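Local atomic coordinates of phosphate-binding protein (Xanthomonas axonopodis pv. citri, PDB entry 5UB6), a protein that probably captures phosphate-type oxyanions in the periplasm for an ABC transporter, and holds a pyrophosphate in the cleft between its two lobes. Residues L83-G88 with F249-F254; W62-T67 with A212-R217; S163-A168 with H191-F196; R91-L96 with S122-Y127. All blocks are in the same frame, centred on the assembly; numbering follows the deposited sequence.

Contact 1: residues L83-G88 with F249-F254; sequences LMTERG and FDTTGF
A classic beta bulge joins Glu86, on strand 83-87, to Thr252 and Gly253 on its antiparallel neighbour 251-254. Glu86 O accepts from Thr252 N at 3.0 Å and, weakly, from Gly253 N, while Glu86 N reaches Gly253 O at 2.9 Å, almost straight (171°). The extra residue leaves Arg87 paired with Thr251. Gly253, with no side chain, leaves room for the Glu86 carboxylate. The Glu86 and Thr252 side chains cross at about a right angle, and Glu86 OE2 takes the Thr252 OG1 hydroxyl on the anti side at 2.6 Å; CG anti to the backbone N (chi1 168°) and an extended chain carry it there. On the other face, Thr85 OG1 lies at the edge of the Phe254 ring while it bonds to Glu214, and Thr251 CG2 lies over one ring face. Arg87 runs alongside Phe249, whose CB and CD2 lie over one face of the guanidinium, Arg87 NH1 to Phe249 CD2 being 3.5 Å; the planes are 55° apart. A water in the guanidinium plane links Arg87 NH1 (2.6 Å) to Thr251 OG1, itself bonded to Phe248 O. A classic bulge is a feature of antiparallel pairing, here in a lobe of a probable periplasmic binding protein.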
loop_
_atom_site.group_PDB
_atom_site.type_symbol
_atom_site.label_atom_id
_atom_site.label_comp_id
_atom_site.label_asym_id
_atom_site.label_seq_id
_atom_site.Cartn_x
_atom_site.Cartn_y
_atom_site.Cartn_z
ATOM N N LEU A 83 -2.362 11.484 9.753
ATOM C CA LEU A 83 -3.482 12.009 8.968
ATOM C C LEU A 83 -3.964 10.958 7.955
ATOM O O LEU A 83 -3.161 10.179 7.477
ATOM C CB LEU A 83 -3.042 13.229 8.164
ATOM C CG LEU A 83 -2.675 14.527 8.871
ATOM C CD1 LEU A 83 -2.114 15.527 7.864
ATOM C CD2 LEU A 83 -3.880 15.121 9.573
ATOM N N MET A 84 -5.256 10.950 7.615
ATOM C CA MET A 84 -5.749 10.097 6.522
ATOM C C MET A 84 -5.496 10.811 5.182
ATOM O O MET A 84 -5.584 12.010 5.075
ATOM C CB MET A 84 -7.236 9.750 6.682
ATOM C CG MET A 84 -7.618 9.127 8.035
ATOM S SD MET A 84 -6.732 7.603 8.391
ATOM C CE MET A 84 -7.257 6.632 6.970
ATOM N N THR A 85 -5.176 10.041 4.160
ATOM C CA THR A 85 -4.751 10.583 2.880
ATOM C C THR A 85 -5.686 10.065 1.840
ATOM O O THR A 85 -6.054 8.888 1.851
ATOM C CB THR A 85 -3.296 10.198 2.634
ATOM O OG1 THR A 85 -2.531 10.603 3.782
ATOM C CG2 THR A 85 -2.724 10.849 1.380
ATOM N N GLU A 86 -6.102 10.977 0.974
ATOM C CA GLU A 86 -7.011 10.716 -0.122
ATOM C C GLU A 86 -6.168 10.872 -1.379
ATOM O O GLU A 86 -5.436 11.846 -1.493
ATOM C CB GLU A 86 -8.135 11.760 -0.085
ATOM C CG GLU A 86 -9.020 11.804 -1.324
ATOM C CD GLU A 86 -9.819 13.106 -1.439
ATOM O OE1 GLU A 86 -10.615 13.379 -0.499
ATOM O OE2 GLU A 86 -9.636 13.844 -2.447
ATOM N N ARG A 87 -6.225 9.910 -2.295
ATOM C CA ARG A 87 -5.422 9.952 -3.509
ATOM C C ARG A 87 -6.313 9.693 -4.710
ATOM O O ARG A 87 -7.211 8.830 -4.668
ATOM C CB ARG A 87 -4.267 8.918 -3.485
ATOM C CG ARG A 87 -3.585 8.795 -2.122
ATOM C CD ARG A 87 -2.082 8.678 -2.101
ATOM N NE ARG A 87 -1.595 7.310 -2.054
ATOM C CZ ARG A 87 -0.546 6.859 -1.336
ATOM N NH1 ARG A 87 0.161 7.628 -0.524
ATOM N NH2 ARG A 87 -0.200 5.593 -1.441
ATOM N N GLY A 88 -6.037 10.408 -5.787
ATOM C CA GLY A 88 -6.851 10.288 -7.019
ATOM C C GLY A 88 -8.315 10.643 -6.820
ATOM O O GLY A 88 -9.173 10.101 -7.493
ATOM N N PHE A 249 1.967 11.051 -5.224
ATOM C CA PHE A 249 0.997 9.996 -5.532
ATOM C C PHE A 249 -0.392 10.560 -5.763
ATOM O O PHE A 249 -1.391 9.941 -5.375
ATOM C CB PHE A 249 0.997 8.969 -4.418
ATOM C CG PHE A 249 2.346 8.724 -3.855
ATOM C CD1 PHE A 249 3.366 8.224 -4.659
ATOM C CD2 PHE A 249 2.645 9.068 -2.534
ATOM C CE1 PHE A 249 4.658 8.035 -4.147
ATOM C CE2 PHE A 249 3.924 8.881 -2.022
ATOM C CZ PHE A 249 4.926 8.350 -2.824
ATOM N N ASP A 250 -0.450 11.719 -6.425
ATOM C CA ASP A 250 -1.694 12.409 -6.734
ATOM C C ASP A 250 -2.548 12.567 -5.475
ATOM O O ASP A 250 -3.667 12.118 -5.391
ATOM C CB ASP A 250 -2.444 11.687 -7.868
ATOM C CG ASP A 250 -3.581 12.548 -8.479
ATOM O OD1 ASP A 250 -3.464 13.775 -8.520
ATOM O OD2 ASP A 250 -4.598 11.994 -8.921
ATOM N N THR A 251 -1.979 13.204 -4.468
ATOM C CA THR A 251 -2.673 13.394 -3.208
ATOM C C THR A 251 -3.615 14.557 -3.396
ATOM O O THR A 251 -3.179 15.609 -3.781
ATOM C CB THR A 251 -1.697 13.661 -2.063
ATOM O OG1 THR A 251 -0.956 12.458 -1.809
ATOM C CG2 THR A 251 -2.457 14.058 -0.802
ATOM N N THR A 252 -4.896 14.318 -3.177
ATOM C CA THR A 252 -5.970 15.287 -3.424
ATOM C C THR A 252 -6.609 15.705 -2.107
ATOM O O THR A 252 -7.540 16.486 -2.103
ATOM C CB THR A 252 -7.062 14.682 -4.357
ATOM O OG1 THR A 252 -7.468 13.411 -3.823
ATOM C CG2 THR A 252 -6.516 14.510 -5.812
ATOM N N GLY A 253 -6.097 15.184 -0.991
ATOM C CA GLY A 253 -6.699 15.422 0.307
ATOM C C GLY A 253 -5.910 14.837 1.491
ATOM O O GLY A 253 -5.392 13.729 1.418
ATOM N N PHE A 254 -5.843 15.596 2.581
ATOM C CA PHE A 254 -5.476 15.062 3.895
ATOM C C PHE A 254 -6.608 15.355 4.864
ATOM O O PHE A 254 -7.290 16.356 4.745
ATOM C CB PHE A 254 -4.212 15.733 4.457
ATOM C CG PHE A 254 -2.970 15.464 3.676
ATOM C CD1 PHE A 254 -2.373 14.220 3.699
ATOM C CD2 PHE A 254 -2.385 16.460 2.929
ATOM C CE1 PHE A 254 -1.221 13.974 2.971
ATOM C CE2 PHE A 254 -1.232 16.212 2.197
ATOM C CZ PHE A 254 -0.642 14.970 2.224
HETATM O O HOH W 1 0.056 10.197 -0.504
#

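Contact 2: residues W62-T67 with A212-R217; sequences WVSETT and AVEMVR. With POP (pyrophosphate 2-), chain C.
The Trp62 indole meets Glu214 at its edge: the carboxylate stands 74° from the ring plane, and OE1 accepts from Trp62 NE1 through its anti lone pair at 2.8 Å, lying 18° out of the ring plane. Met215 O sits at the same indole's edge, while Leu228 and Leu232 of helix 222-235 also touch the side chain. The second oxygen, Glu214 OE2, uses its syn lone pair for Ser64 OG at 2.6 Å, with Thr85 as third donor. A bend at chi2 sets the carboxylate between the Trp62 indole and the Ser64 hydroxyl. Beneath them the antiparallel strands 62-66 and 212-217 are stitched by paired bonds: Met215 N to Val63 O is almost straight (178°), and Val213 N reaches Glu65 O at 2.7 Å. The opposite face is largely apolar, Val63 CG2 resting on Met215 CB at 4.0 Å and both packing against helix 67-75, although Glu65 also points to it and bonds to Ile10 N. At the strand end Thr66 OG1 is hydrogen-bonded to Thr124 OG1 and to pyrophosphate O4, the latter at a doubtfully short modelled length. Three donors grip the buried Glu214 carboxylate, fix its rotation and would probably favour its ionised form.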
loop_
_atom_site.group_PDB
_atom_site.type_symbol
_atom_site.label_atom_id
_atom_site.label_comp_id
_atom_site.label_asym_id
_atom_site.label_seq_id
_atom_site.Cartn_x
_atom_site.Cartn_y
_atom_site.Cartn_z
ATOM N N TRP A 62 8.780 10.337 8.548
ATOM C CA TRP A 62 7.438 10.472 8.006
ATOM C C TRP A 62 7.385 9.627 6.744
ATOM O O TRP A 62 8.274 9.718 5.917
ATOM C CB TRP A 62 7.161 11.980 7.787
ATOM C CG TRP A 62 6.083 12.369 6.819
ATOM C CD1 TRP A 62 4.840 11.796 6.675
ATOM C CD2 TRP A 62 6.148 13.418 5.857
ATOM N NE1 TRP A 62 4.137 12.430 5.708
ATOM C CE2 TRP A 62 4.908 13.418 5.164
ATOM C CE3 TRP A 62 7.131 14.372 5.506
ATOM C CZ2 TRP A 62 4.626 14.315 4.124
ATOM C CZ3 TRP A 62 6.846 15.284 4.472
ATOM C CH2 TRP A 62 5.602 15.242 3.792
ATOM N N VAL A 63 6.381 8.758 6.633
ATOM C CA VAL A 63 6.106 8.068 5.389
ATOM C C VAL A 63 4.628 8.200 5.043
ATOM O O VAL A 63 3.791 8.374 5.936
ATOM C CB VAL A 63 6.506 6.588 5.445
ATOM C CG1 VAL A 63 7.962 6.454 5.779
ATOM C CG2 VAL A 63 5.633 5.822 6.433
ATOM N N SER A 64 4.326 8.189 3.746
ATOM C CA SER A 64 2.953 8.167 3.243
ATOM C C SER A 64 2.737 6.795 2.625
ATOM O O SER A 64 3.355 6.482 1.636
ATOM C CB SER A 64 2.731 9.220 2.169
ATOM O OG SER A 64 1.387 9.146 1.686
ATOM N N GLU A 65 1.848 5.986 3.200
ATOM C CA GLU A 65 1.666 4.585 2.780
ATOM C C GLU A 65 0.182 4.222 2.643
ATOM O O GLU A 65 -0.700 4.883 3.225
ATOM C CB GLU A 65 2.363 3.619 3.776
ATOM C CG GLU A 65 3.895 3.787 3.868
ATOM C CD GLU A 65 4.666 3.316 2.626
ATOM O OE1 GLU A 65 4.190 2.383 1.932
ATOM O OE2 GLU A 65 5.768 3.868 2.367
ATOM N N THR A 66 -0.067 3.143 1.908
ATOM C CA THR A 66 -1.364 2.513 1.917
ATOM C C THR A 66 -1.538 1.873 3.270
ATOM O O THR A 66 -0.560 1.541 3.959
ATOM C CB THR A 66 -1.540 1.482 0.812
ATOM O OG1 THR A 66 -0.610 0.423 1.001
ATOM C CG2 THR A 66 -1.310 2.092 -0.551
ATOM N N THR A 67 -2.801 1.721 3.656
ATOM C CA THR A 67 -3.145 1.442 5.038
ATOM C C THR A 67 -2.703 0.099 5.586
ATOM O O THR A 67 -2.452 0.019 6.770
ATOM C CB THR A 67 -4.655 1.653 5.265
ATOM O OG1 THR A 67 -5.392 0.953 4.249
ATOM C CG2 THR A 67 -4.954 3.151 5.171
ATOM N N ALA A 212 -4.982 5.476 2.055
ATOM C CA ALA A 212 -3.614 5.792 2.533
ATOM C C ALA A 212 -3.589 6.621 3.805
ATOM O O ALA A 212 -4.603 7.235 4.240
ATOM C CB ALA A 212 -2.823 6.500 1.428
ATOM N N VAL A 213 -2.430 6.626 4.436
ATOM C CA VAL A 213 -2.290 7.312 5.725
ATOM C C VAL A 213 -0.902 7.877 5.794
ATOM O O VAL A 213 0.049 7.230 5.361
ATOM C CB VAL A 213 -2.620 6.336 6.884
ATOM C CG1 VAL A 213 -1.751 5.096 6.826
ATOM C CG2 VAL A 213 -2.546 6.981 8.254
ATOM N N GLU A 214 -0.778 9.082 6.333
ATOM C CA GLU A 214 0.512 9.608 6.727
ATOM C C GLU A 214 0.899 9.077 8.096
ATOM O O GLU A 214 0.109 9.130 9.043
ATOM C CB GLU A 214 0.506 11.133 6.736
ATOM C CG GLU A 214 0.005 11.765 5.443
ATOM C CD GLU A 214 0.756 11.234 4.252
ATOM O OE1 GLU A 214 2.017 11.494 4.155
ATOM O OE2 GLU A 214 0.087 10.562 3.438
ATOM N N MET A 215 2.099 8.507 8.193
ATOM C CA MET A 215 2.611 7.933 9.445
ATOM C C MET A 215 3.870 8.662 9.845
ATOM O O MET A 215 4.695 8.998 8.991
ATOM C CB MET A 215 2.974 6.462 9.287
ATOM C CG MET A 215 1.877 5.573 8.672
ATOM S SD MET A 215 0.582 5.239 9.881
ATOM C CE MET A 215 1.488 4.177 11.018
ATOM N N VAL A 216 4.054 8.840 11.140
ATOM C CA VAL A 216 5.241 9.476 11.659
ATOM C C VAL A 216 5.877 8.541 12.676
ATOM O O VAL A 216 5.234 7.679 13.285
ATOM C CB VAL A 216 5.001 10.852 12.326
ATOM C CG1 VAL A 216 4.672 11.950 11.324
ATOM C CG2 VAL A 216 3.957 10.757 13.373
ATOM N N ARG A 217 7.169 8.685 12.839
ATOM C CA ARG A 217 7.868 7.703 13.640
ATOM C C ARG A 217 7.536 7.758 15.125
ATOM O O ARG A 217 7.167 8.796 15.697
ATOM C CB ARG A 217 9.364 7.775 13.405
ATOM C CG ARG A 217 10.032 9.049 13.867
ATOM C CD ARG A 217 11.541 8.872 13.977
ATOM N NE ARG A 217 12.119 10.119 14.462
ATOM C CZ ARG A 217 12.401 10.406 15.735
ATOM N NH1 ARG A 217 12.208 9.544 16.744
ATOM N NH2 ARG A 217 12.899 11.590 15.993
HETATM P P1 POP C . 0.342 1.275 -4.060
HETATM O O1 POP C . 1.473 1.680 -3.118
HETATM O O2 POP C . -0.652 2.292 -4.592
HETATM O O3 POP C . 0.783 0.306 -5.104
HETATM O O POP C . -0.670 0.504 -3.106
HETATM P P2 POP C . -0.574 -0.973 -2.516
HETATM O O4 POP C . -0.034 -0.843 -1.067
HETATM O O5 POP C . -2.004 -1.401 -2.586
HETATM O O6 POP C . 0.427 -1.856 -3.316
#

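Contact 3: residues S163-A168 with H191-F196; sequences SKLNVA and HMPPVF. With POP (pyrophosphate 2-), chain C.
Lys164 lays its aliphatic chain on His191: CD stands over the centre of the imidazole, 3.6 Å from its centroid and only 8° off the ring normal, a CH-pi contact. The methylenes are the part that suits an aromatic face, leaving the amine to go elsewhere. A bend at the last torsion (chi4 -50°) turns NZ away from the ring and toward pyrophosphate, where Lys164 NZ donates to O6 at 3.2 Å; a second bond, to O3, is weak, and the place of O3 is less certain. Beyond the lysine, Leu165 CD1 touches Pro193 CG at 3.6 Å and Phe196 CE2 at 4.0 Å, the leucine and proline side chains crossing at about a right angle. Ala168 is small enough to let the 191-193 loop and the helix after it come close, its CB 3.9 Å from Phe196 CD2, while Leu165 CA points its hydrogen at His191 O. In the next shell, Asp185 forms a salt bridge with Lys164 NZ and a weak bond with His191 ND1, and Gln119 holds NZ as well. Ser163 OG accepts from Asn166 N at 2.7 Å, capping the helix. Such a helix start, facing ligand in a cleft between lobes, fits the periplasmic binding-protein fold.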
loop_
_atom_site.group_PDB
_atom_site.type_symbol
_atom_site.label_atom_id
_atom_site.label_comp_id
_atom_site.label_asym_id
_atom_site.label_seq_id
_atom_site.Cartn_x
_atom_site.Cartn_y
_atom_site.Cartn_z
ATOM N N SER A 163 5.704 -6.728 -9.546
ATOM C CA SER A 163 5.029 -5.558 -10.061
ATOM C C SER A 163 3.558 -5.806 -10.286
ATOM O O SER A 163 3.149 -6.935 -10.566
ATOM C CB SER A 163 5.670 -5.105 -11.387
ATOM O OG SER A 163 5.077 -5.760 -12.509
ATOM N N LYS A 164 2.766 -4.735 -10.224
ATOM C CA LYS A 164 1.353 -4.819 -10.642
ATOM C C LYS A 164 1.162 -5.265 -12.119
ATOM O O LYS A 164 0.271 -6.067 -12.417
ATOM C CB LYS A 164 0.659 -3.489 -10.439
ATOM C CG LYS A 164 0.547 -3.041 -8.998
ATOM C CD LYS A 164 0.385 -1.529 -8.920
ATOM C CE LYS A 164 0.686 -1.036 -7.515
ATOM N NZ LYS A 164 -0.045 -1.798 -6.451
ATOM N N LEU A 165 1.984 -4.724 -13.030
ATOM C CA LEU A 165 1.969 -5.129 -14.446
ATOM C C LEU A 165 2.219 -6.621 -14.604
ATOM O O LEU A 165 1.644 -7.254 -15.470
ATOM C CB LEU A 165 3.013 -4.340 -15.258
ATOM C CG LEU A 165 3.090 -4.638 -16.771
ATOM C CD1 LEU A 165 1.726 -4.740 -17.442
ATOM C CD2 LEU A 165 3.926 -3.597 -17.506
ATOM N N ASN A 166 3.087 -7.166 -13.754
ATOM C CA ASN A 166 3.389 -8.605 -13.753
ATOM C C ASN A 166 2.244 -9.467 -13.304
ATOM O O ASN A 166 2.068 -10.565 -13.798
ATOM C CB ASN A 166 4.642 -8.914 -12.916
ATOM C CG ASN A 166 5.918 -8.636 -13.681
ATOM O OD1 ASN A 166 5.854 -8.190 -14.778
ATOM N ND2 ASN A 166 7.051 -8.858 -13.084
ATOM N N VAL A 167 1.443 -8.971 -12.381
ATOM C CA VAL A 167 0.264 -9.720 -11.994
ATOM C C VAL A 167 -0.658 -9.840 -13.187
ATOM O O VAL A 167 -1.185 -10.913 -13.470
ATOM C CB VAL A 167 -0.465 -9.014 -10.848
ATOM C CG1 VAL A 167 -1.806 -9.684 -10.586
ATOM C CG2 VAL A 167 0.450 -8.995 -9.612
ATOM N N ALA A 168 -0.855 -8.725 -13.890
ATOM C CA ALA A 168 -1.733 -8.734 -15.066
ATOM C C ALA A 168 -1.123 -9.605 -16.168
ATOM O O ALA A 168 -1.815 -10.435 -16.750
ATOM C CB ALA A 168 -2.014 -7.329 -15.554
ATOM N N HIS A 191 -0.486 -0.310 -15.204
ATOM C CA HIS A 191 -0.561 -1.531 -14.399
ATOM C C HIS A 191 -1.502 -2.591 -14.967
ATOM O O HIS A 191 -1.218 -3.761 -14.838
ATOM C CB HIS A 191 -1.009 -1.189 -12.979
ATOM C CG HIS A 191 -0.141 -0.186 -12.298
ATOM N ND1 HIS A 191 -0.646 0.792 -11.466
ATOM C CD2 HIS A 191 1.197 0.010 -12.342
ATOM C CE1 HIS A 191 0.346 1.543 -11.019
ATOM N NE2 HIS A 191 1.474 1.093 -11.545
ATOM N N MET A 192 -2.613 -2.193 -15.596
ATOM C CA MET A 192 -3.555 -3.135 -16.238
ATOM C C MET A 192 -3.837 -2.729 -17.683
ATOM O O MET A 192 -4.914 -2.202 -17.973
ATOM C CB MET A 192 -4.872 -3.220 -15.451
ATOM C CG MET A 192 -6.060 -3.853 -16.192
ATOM S SD MET A 192 -5.947 -5.624 -16.606
ATOM C CE MET A 192 -5.595 -6.329 -15.003
ATOM N N PRO A 193 -2.884 -3.001 -18.601
ATOM C CA PRO A 193 -2.998 -2.576 -20.004
ATOM C C PRO A 193 -4.265 -3.050 -20.665
ATOM O O PRO A 193 -4.634 -4.183 -20.454
ATOM C CB PRO A 193 -1.789 -3.227 -20.678
ATOM C CG PRO A 193 -0.821 -3.445 -19.592
ATOM C CD PRO A 193 -1.658 -3.791 -18.391
ATOM N N PRO A 194 -4.935 -2.182 -21.466
ATOM C CA PRO A 194 -6.165 -2.609 -22.087
ATOM C C PRO A 194 -6.048 -3.837 -22.975
ATOM O O PRO A 194 -6.995 -4.627 -23.033
ATOM C CB PRO A 194 -6.602 -1.371 -22.878
ATOM C CG PRO A 194 -6.076 -0.247 -22.059
ATOM C CD PRO A 194 -4.710 -0.739 -21.692
ATOM N N VAL A 195 -4.911 -4.046 -23.633
ATOM C CA VAL A 195 -4.698 -5.324 -24.360
ATOM C C VAL A 195 -4.846 -6.574 -23.486
ATOM O O VAL A 195 -5.273 -7.619 -23.999
ATOM C CB VAL A 195 -3.402 -5.333 -25.201
ATOM C CG1 VAL A 195 -2.147 -5.237 -24.332
ATOM C CG2 VAL A 195 -3.356 -6.580 -26.068
ATOM N N PHE A 196 -4.546 -6.476 -22.174
ATOM C CA PHE A 196 -4.830 -7.597 -21.229
ATOM C C PHE A 196 -6.236 -7.546 -20.657
ATOM O O PHE A 196 -6.915 -8.600 -20.527
ATOM C CB PHE A 196 -3.861 -7.697 -20.028
ATOM C CG PHE A 196 -2.386 -7.769 -20.381
ATOM C CD1 PHE A 196 -1.929 -8.188 -21.636
ATOM C CD2 PHE A 196 -1.446 -7.462 -19.416
ATOM C CE1 PHE A 196 -0.574 -8.237 -21.918
ATOM C CE2 PHE A 196 -0.086 -7.486 -19.706
ATOM C CZ PHE A 196 0.352 -7.883 -20.951
HETATM P P1 POP C . 0.342 1.275 -4.060
HETATM O O1 POP C . 1.473 1.680 -3.118
HETATM O O2 POP C . -0.652 2.292 -4.592
HETATM O O3 POP C . 0.783 0.306 -5.104
HETATM O O POP C . -0.670 0.504 -3.106
HETATM P P2 POP C . -0.574 -0.973 -2.516
HETATM O O4 POP C . -0.034 -0.843 -1.067
HETATM O O5 POP C . -2.004 -1.401 -2.586
HETATM O O6 POP C . 0.427 -1.856 -3.316
#

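Contact 4: residues R91-L96 with S122-Y127; sequences RDFHTL and SSTSGY. With POP (pyrophosphate 2-), chain C.
Strand residue Thr95 lies beside the first turn of helix 124-127, its CA 5.2 Å from that of Ser125, and the opening turn of that helix is of the wider pi type. Thr95 OG1 donates to Ser125 O at 2.8 Å, approaching the carbonyl from its flank (C=O...O angle 107°) rather than head-on; a threonine can spend its hydroxyl here and still pack its methyl close by. Phe93 leans in beside it, with CZ 3.9 Å from Thr124 CG2 and CE2 3.8 Å from Ser125 CB. Its ring also presents an edge to pyrophosphate O5, so weakly positive C-H groups face the anion. The helix start does the polar work. Thr124 N donates to pyrophosphate O4 at 3.0 Å. Ser125 grips pyrophosphate O5 twice, with its N at 2.9 Å and its OG at 2.7 Å; chi1 at 74° sets that hydroxyl between the backbone N and carbonyl carbon, within reach of the same oxygen. Ser123 OG donates to O6 at 2.6 Å while accepting from Gly126 N, serving as N-cap and ligand together. Small hydroxylated residues and amides at a helix N-terminus, whose dipole would probably favour an anion, are typical of phosphate and phosphonate binding proteins.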
loop_
_atom_site.group_PDB
_atom_site.type_symbol
_atom_site.label_atom_id
_atom_site.label_comp_id
_atom_site.label_asym_id
_atom_site.label_seq_id
_atom_site.Cartn_x
_atom_site.Cartn_y
_atom_site.Cartn_z
ATOM N N ARG A 91 -10.939 8.415 -1.194
ATOM C CA ARG A 91 -10.548 8.112 0.171
ATOM C C ARG A 91 -10.380 6.630 0.378
ATOM O O ARG A 91 -9.664 6.253 1.270
ATOM C CB ARG A 91 -11.631 8.579 1.130
ATOM C CG ARG A 91 -11.844 10.092 1.211
ATOM C CD ARG A 91 -12.874 10.294 2.307
ATOM N NE ARG A 91 -13.112 11.662 2.729
ATOM C CZ ARG A 91 -13.955 11.971 3.724
ATOM N NH1 ARG A 91 -14.613 11.005 4.371
ATOM N NH2 ARG A 91 -14.142 13.243 4.084
ATOM N N ASP A 92 -11.055 5.782 -0.424
ATOM C CA ASP A 92 -11.066 4.335 -0.184
ATOM C C ASP A 92 -10.629 3.576 -1.400
ATOM O O ASP A 92 -10.645 4.086 -2.503
ATOM C CB ASP A 92 -12.470 3.838 0.242
ATOM C CG ASP A 92 -12.801 4.100 1.729
ATOM O OD1 ASP A 92 -12.133 4.902 2.413
ATOM O OD2 ASP A 92 -13.725 3.451 2.249
ATOM N N PHE A 93 -10.231 2.333 -1.172
ATOM C CA PHE A 93 -10.080 1.377 -2.263
ATOM C C PHE A 93 -10.311 -0.033 -1.770
ATOM O O PHE A 93 -10.462 -0.261 -0.543
ATOM C CB PHE A 93 -8.737 1.558 -3.043
ATOM C CG PHE A 93 -7.468 1.073 -2.334
ATOM C CD1 PHE A 93 -7.378 0.901 -0.947
ATOM C CD2 PHE A 93 -6.298 0.873 -3.098
ATOM C CE1 PHE A 93 -6.208 0.477 -0.374
ATOM C CE2 PHE A 93 -5.115 0.463 -2.504
ATOM C CZ PHE A 93 -5.079 0.270 -1.140
ATOM N N HIS A 94 -10.341 -0.974 -2.715
ATOM C CA HIS A 94 -10.517 -2.380 -2.389
ATOM C C HIS A 94 -9.735 -3.219 -3.344
ATOM O O HIS A 94 -9.248 -2.753 -4.351
ATOM C CB HIS A 94 -12.013 -2.808 -2.453
ATOM C CG HIS A 94 -12.676 -2.602 -3.784
ATOM N ND1 HIS A 94 -13.259 -1.406 -4.160
ATOM C CD2 HIS A 94 -12.873 -3.453 -4.817
ATOM C CE1 HIS A 94 -13.780 -1.529 -5.370
ATOM N NE2 HIS A 94 -13.572 -2.769 -5.782
ATOM N N THR A 95 -9.611 -4.478 -2.999
ATOM C CA THR A 95 -8.929 -5.413 -3.862
ATOM C C THR A 95 -9.952 -6.132 -4.745
ATOM O O THR A 95 -11.048 -6.456 -4.294
ATOM C CB THR A 95 -8.101 -6.377 -3.011
ATOM O OG1 THR A 95 -6.916 -5.690 -2.577
ATOM C CG2 THR A 95 -7.684 -7.582 -3.789
ATOM N N LEU A 96 -9.561 -6.404 -5.986
ATOM C CA LEU A 96 -10.308 -7.319 -6.831
ATOM C C LEU A 96 -9.450 -8.475 -7.337
ATOM O O LEU A 96 -8.251 -8.345 -7.537
ATOM C CB LEU A 96 -11.024 -6.584 -7.974
ATOM C CG LEU A 96 -10.240 -5.586 -8.816
ATOM C CD1 LEU A 96 -9.354 -6.301 -9.818
ATOM C CD2 LEU A 96 -11.177 -4.602 -9.509
ATOM N N SER A 122 4.675 -6.136 1.189
ATOM C CA SER A 122 4.303 -4.836 1.750
ATOM C C SER A 122 3.059 -4.239 1.049
ATOM O O SER A 122 2.663 -3.121 1.360
ATOM C CB SER A 122 5.521 -3.866 1.642
ATOM O OG SER A 122 6.797 -4.486 2.021
ATOM N N SER A 123 2.441 -4.968 0.113
ATOM C CA SER A 123 1.403 -4.374 -0.738
ATOM C C SER A 123 0.091 -4.555 -0.037
ATOM O O SER A 123 -0.245 -5.702 0.340
ATOM C CB SER A 123 1.320 -5.045 -2.106
ATOM O OG SER A 123 0.303 -4.440 -2.863
ATOM N N THR A 124 -0.644 -3.454 0.170
ATOM C CA THR A 124 -1.973 -3.556 0.756
ATOM C C THR A 124 -2.934 -4.274 -0.172
ATOM O O THR A 124 -3.506 -5.283 0.200
ATOM C CB THR A 124 -2.541 -2.179 1.146
ATOM O OG1 THR A 124 -1.733 -1.607 2.190
ATOM C CG2 THR A 124 -3.977 -2.306 1.630
ATOM N N SER A 125 -3.102 -3.738 -1.373
ATOM C CA SER A 125 -4.072 -4.245 -2.304
ATOM C C SER A 125 -3.582 -5.476 -3.056
ATOM O O SER A 125 -4.385 -6.195 -3.659
ATOM C CB SER A 125 -4.496 -3.155 -3.308
ATOM O OG SER A 125 -3.448 -2.929 -4.242
ATOM N N GLY A 126 -2.273 -5.685 -3.084
ATOM C CA GLY A 126 -1.693 -6.795 -3.874
ATOM C C GLY A 126 -1.190 -7.959 -3.080
ATOM O O GLY A 126 -0.691 -8.949 -3.664
ATOM N N TYR A 127 -1.275 -7.843 -1.754
ATOM C CA TYR A 127 -0.862 -8.932 -0.859
ATOM C C TYR A 127 -1.723 -9.075 0.405
ATOM O O TYR A 127 -2.299 -10.120 0.631
ATOM C CB TYR A 127 0.623 -8.805 -0.512
ATOM C CG TYR A 127 1.132 -9.896 0.389
ATOM C CD1 TYR A 127 1.496 -11.110 -0.139
ATOM C CD2 TYR A 127 1.241 -9.706 1.765
ATOM C CE1 TYR A 127 1.964 -12.129 0.668
ATOM C CE2 TYR A 127 1.718 -10.693 2.595
ATOM C CZ TYR A 127 2.072 -11.914 2.042
ATOM O OH TYR A 127 2.525 -12.950 2.814
HETATM P P1 POP C . 0.342 1.275 -4.060
HETATM O O1 POP C . 1.473 1.680 -3.118
HETATM O O2 POP C . -0.652 2.292 -4.592
HETATM O O3 POP C . 0.783 0.306 -5.104
HETATM O O POP C . -0.670 0.504 -3.106
HETATM P P2 POP C . -0.574 -0.973 -2.516
HETATM O O4 POP C . -0.034 -0.843 -1.067
HETATM O O5 POP C . -2.004 -1.401 -2.586
HETATM O O6 POP C . 0.427 -1.856 -3.316
#

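Contacts 1 and 2 are strand pairs of one sheet, in which strands 79-87 and 209-217 are neighbours; contact 2 is wholly buried, whereas contact 1 reaches the surface at Gly88 and Thr252. Both rest on backbone ladders, regular in contact 2 and bulged in contact 1. Contact 3, its centre about 17 Å from the centre of the chain, is instead a partly exposed helix-loop junction held by apolar and CH-pi contacts. Contact 4, buried, its centre about 6 Å from the centre of the chain, sets a strand against a helix start, joined by one side-chain hydrogen bond and the packing of Phe93. Contacts 2, 3 and 4 converge on pyrophosphate through Thr66, Lys164 and the 123-125 turn.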